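Local coordinates for putative GGDEF domain protein (Pseudomonas aeruginosa, PDB 7E6G) that probably acts as a diguanylate cyclase, joining two GTP molecules into cyclic di-GMP with release of diphosphate, using magnesium, at residues L135-V140 and G177-E182. Residues are numbered along the deposited sequence; the frame is centred on the assembly and turned at random.
Sequences LAMLDV and GRWGGE. With MG (magnesium ion), chain G; G2P (phosphomethylphosphonic acid guanylate ester), chain H.
Asp139, Val140 and Glu182 meet on one magnesium ion. Glu182 OE2 lies 2.0 Å from the metal, Val140 O 2.3 Å and Asp139 OD1 2.4 Å; O3B and O2A of the GTP analogue G2P are also ligands. Each acid gives the metal one oxygen; the two carboxylate planes are 81° apart, and Asp139 OD2 and Glu182 OE1 remain 3.5 Å from each other. That closeness of like charges is probably eased by the metal, by Lys251, which hydrogen-bonds Asp139 OD1, and by a salt bridge from OD2 to Arg213 of a second subunit.

One backbone hydrogen bond links the segments near the metal: Val140 N donates to Glu182 O at 3.1 Å, with an N-H...O angle of 164°.

Arg178 ties the two glycines that open the GGEEF sequence, this protein's form of the GGDEF signature, to the nucleotide. Arg178 NE donates to Gly180 O, and Arg178 NH2 to both Gly181 O (2.7 Å) and guanine O6 of G2P (2.8 Å).

Farther back, Met137 makes an oblique Met-aromatic contact with Trp179. With CG anti to the backbone N (chi1 -161°), Met137 SD comes 4.6 Å from the centroid of the five-membered ring of Trp179.

Strand 183-188 lies between strands 134-140 and 175-178 in the sheet; helix 236-252 packs on Met137, and helix 152-168 on Leu138 and Val140.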
loop_
_atom_site.group_PDB
_atom_site.type_symbol
_atom_site.label_atom_id
_atom_site.label_comp_id
_atom_site.label_asym_id
_atom_site.label_seq_id
_atom_site.Cartn_x
_atom_site.Cartn_y
_atom_site.Cartn_z
ATOM N N LEU A 135 -41.493 20.762 17.284
ATOM C CA LEU A 135 -41.671 19.443 17.861
ATOM C C LEU A 135 -43.144 19.084 17.753
ATOM O O LEU A 135 -44.003 19.851 18.202
ATOM C CB LEU A 135 -41.237 19.463 19.328
ATOM C CG LEU A 135 -40.353 18.372 19.903
ATOM C CD1 LEU A 135 -39.129 18.175 19.025
ATOM C CD2 LEU A 135 -39.970 18.804 21.304
ATOM N N ALA A 136 -43.445 17.934 17.160
ATOM C CA ALA A 136 -44.816 17.433 17.093
ATOM C C ALA A 136 -44.860 16.057 17.748
ATOM O O ALA A 136 -44.132 15.155 17.345
ATOM C CB ALA A 136 -45.301 17.380 15.642
ATOM N N MET A 137 -45.673 15.898 18.779
ATOM C CA MET A 137 -45.795 14.622 19.469
ATOM C C MET A 137 -47.166 14.021 19.175
ATOM O O MET A 137 -48.202 14.636 19.441
ATOM C CB MET A 137 -45.577 14.769 20.973
ATOM C CG MET A 137 -45.245 13.437 21.664
ATOM S SD MET A 137 -45.030 13.645 23.440
ATOM C CE MET A 137 -43.353 14.302 23.505
ATOM N N LEU A 138 -47.158 12.813 18.659
ATOM C CA LEU A 138 -48.308 12.156 18.075
ATOM C C LEU A 138 -48.597 10.904 18.894
ATOM O O LEU A 138 -47.679 10.177 19.255
ATOM C CB LEU A 138 -47.981 11.829 16.613
ATOM C CG LEU A 138 -49.024 11.446 15.578
ATOM C CD1 LEU A 138 -48.904 12.337 14.357
ATOM C CD2 LEU A 138 -48.832 9.975 15.202
ATOM N N ASP A 139 -49.864 10.673 19.225
ATOM C CA ASP A 139 -50.273 9.531 20.042
ATOM C C ASP A 139 -51.494 8.904 19.389
ATOM O O ASP A 139 -52.471 9.606 19.108
ATOM C CB ASP A 139 -50.588 9.962 21.483
ATOM C CG ASP A 139 -51.059 8.806 22.375
ATOM O OD1 ASP A 139 -52.029 8.095 22.021
ATOM O OD2 ASP A 139 -50.475 8.626 23.469
ATOM N N VAL A 140 -51.447 7.586 19.173
ATOM C CA VAL A 140 -52.509 6.899 18.445
ATOM C C VAL A 140 -53.781 6.837 19.288
ATOM O O VAL A 140 -53.756 6.501 20.483
ATOM C CB VAL A 140 -52.042 5.499 18.017
ATOM C CG1 VAL A 140 -53.151 4.773 17.251
ATOM C CG2 VAL A 140 -50.800 5.613 17.151
ATOM N N GLY A 177 -39.387 9.898 14.966
ATOM C CA GLY A 177 -38.903 8.899 15.894
ATOM C C GLY A 177 -40.019 8.195 16.639
ATOM O O GLY A 177 -41.079 8.773 16.907
ATOM N N ARG A 178 -39.772 6.925 16.965
ATOM C CA ARG A 178 -40.636 6.172 17.861
ATOM C C ARG A 178 -40.363 6.613 19.297
ATOM O O ARG A 178 -39.248 6.464 19.798
ATOM C CB ARG A 178 -40.399 4.676 17.681
ATOM C CG ARG A 178 -41.166 3.829 18.682
ATOM C CD ARG A 178 -41.739 2.621 18.024
ATOM N NE ARG A 178 -42.865 2.067 18.761
ATOM C CZ ARG A 178 -43.119 0.765 18.790
ATOM N NH1 ARG A 178 -42.317 -0.069 18.138
ATOM N NH2 ARG A 178 -44.147 0.289 19.473
ATOM N N TRP A 179 -41.371 7.176 19.952
ATOM C CA TRP A 179 -41.172 7.798 21.255
ATOM C C TRP A 179 -41.681 6.928 22.392
ATOM O O TRP A 179 -41.238 7.097 23.533
ATOM C CB TRP A 179 -41.874 9.169 21.277
ATOM C CG TRP A 179 -41.592 10.092 22.455
ATOM C CD1 TRP A 179 -42.505 10.547 23.387
ATOM C CD2 TRP A 179 -40.342 10.707 22.795
ATOM N NE1 TRP A 179 -41.890 11.386 24.286
ATOM C CE2 TRP A 179 -40.565 11.507 23.942
ATOM C CE3 TRP A 179 -39.054 10.658 22.248
ATOM C CZ2 TRP A 179 -39.534 12.246 24.555
ATOM C CZ3 TRP A 179 -38.031 11.400 22.854
ATOM C CH2 TRP A 179 -38.281 12.180 23.996
ATOM N N GLY A 180 -42.581 6.002 22.093
ATOM C CA GLY A 180 -43.238 5.176 23.077
ATOM C C GLY A 180 -43.935 4.027 22.378
ATOM O O GLY A 180 -43.757 3.804 21.180
ATOM N N GLY A 181 -44.726 3.285 23.143
ATOM C CA GLY A 181 -45.437 2.165 22.556
ATOM C C GLY A 181 -46.212 2.558 21.314
ATOM O O GLY A 181 -46.136 1.893 20.278
ATOM N N GLU A 182 -46.959 3.656 21.399
ATOM C CA GLU A 182 -47.781 4.144 20.302
ATOM C C GLU A 182 -47.697 5.664 20.241
ATOM O O GLU A 182 -48.682 6.356 19.964
ATOM C CB GLU A 182 -49.228 3.663 20.445
ATOM C CG GLU A 182 -49.661 3.403 21.892
ATOM C CD GLU A 182 -50.539 4.525 22.456
ATOM O OE1 GLU A 182 -50.119 5.184 23.439
ATOM O OE2 GLU A 182 -51.649 4.749 21.919
HETATM MG MG MG G . -53.002 6.018 22.591
HETATM P PG G2P H . -56.029 6.940 23.786
HETATM O O1G G2P H . -55.065 7.766 23.467
HETATM O O2G G2P H . -56.958 6.880 22.877
HETATM O O3G G2P H . -56.493 7.060 25.029
HETATM O O3B G2P H . -55.227 5.638 23.775
HETATM P PB G2P H . -55.396 4.079 23.857
HETATM O O1B G2P H . -54.838 3.713 22.743
HETATM O O2B G2P H . -56.633 3.637 24.065
HETATM C C3A G2P H . -54.522 3.401 25.187
HETATM P PA G2P H . -52.981 3.762 25.612
HETATM O O1A G2P H . -53.575 4.022 26.841
HETATM O O2A G2P H . -52.885 4.746 24.567
HETATM O "O5'" G2P H . -52.780 2.334 25.259
HETATM C "C5'" G2P H . -52.104 1.903 24.084
HETATM C "C4'" G2P H . -51.836 0.432 24.087
HETATM O "O4'" G2P H . -50.676 0.377 23.476
HETATM C "C3'" G2P H . -51.408 0.015 25.390
HETATM O "O3'" G2P H . -52.342 -0.878 25.856
HETATM C "C2'" G2P H . -50.109 -0.611 25.075
HETATM O "O2'" G2P H . -49.836 -1.784 25.719
HETATM C "C1'" G2P H . -50.248 -0.853 23.684
HETATM N N9 G2P H . -49.000 -1.036 23.045
HETATM C C8 G2P H . -47.953 -0.441 23.512
HETATM N N7 G2P H . -46.911 -0.730 22.800
HETATM C C5 G2P H . -47.271 -1.494 21.864
HETATM C C6 G2P H . -46.600 -2.036 20.880
HETATM O O6 G2P H . -45.433 -1.893 20.706
HETATM N N1 G2P H . -47.269 -2.829 19.984
HETATM C C2 G2P H . -48.587 -3.029 20.161
HETATM N N2 G2P H . -49.165 -3.735 19.341
HETATM N N3 G2P H . -49.212 -2.462 21.180
HETATM C C4 G2P H . -48.577 -1.680 22.013
#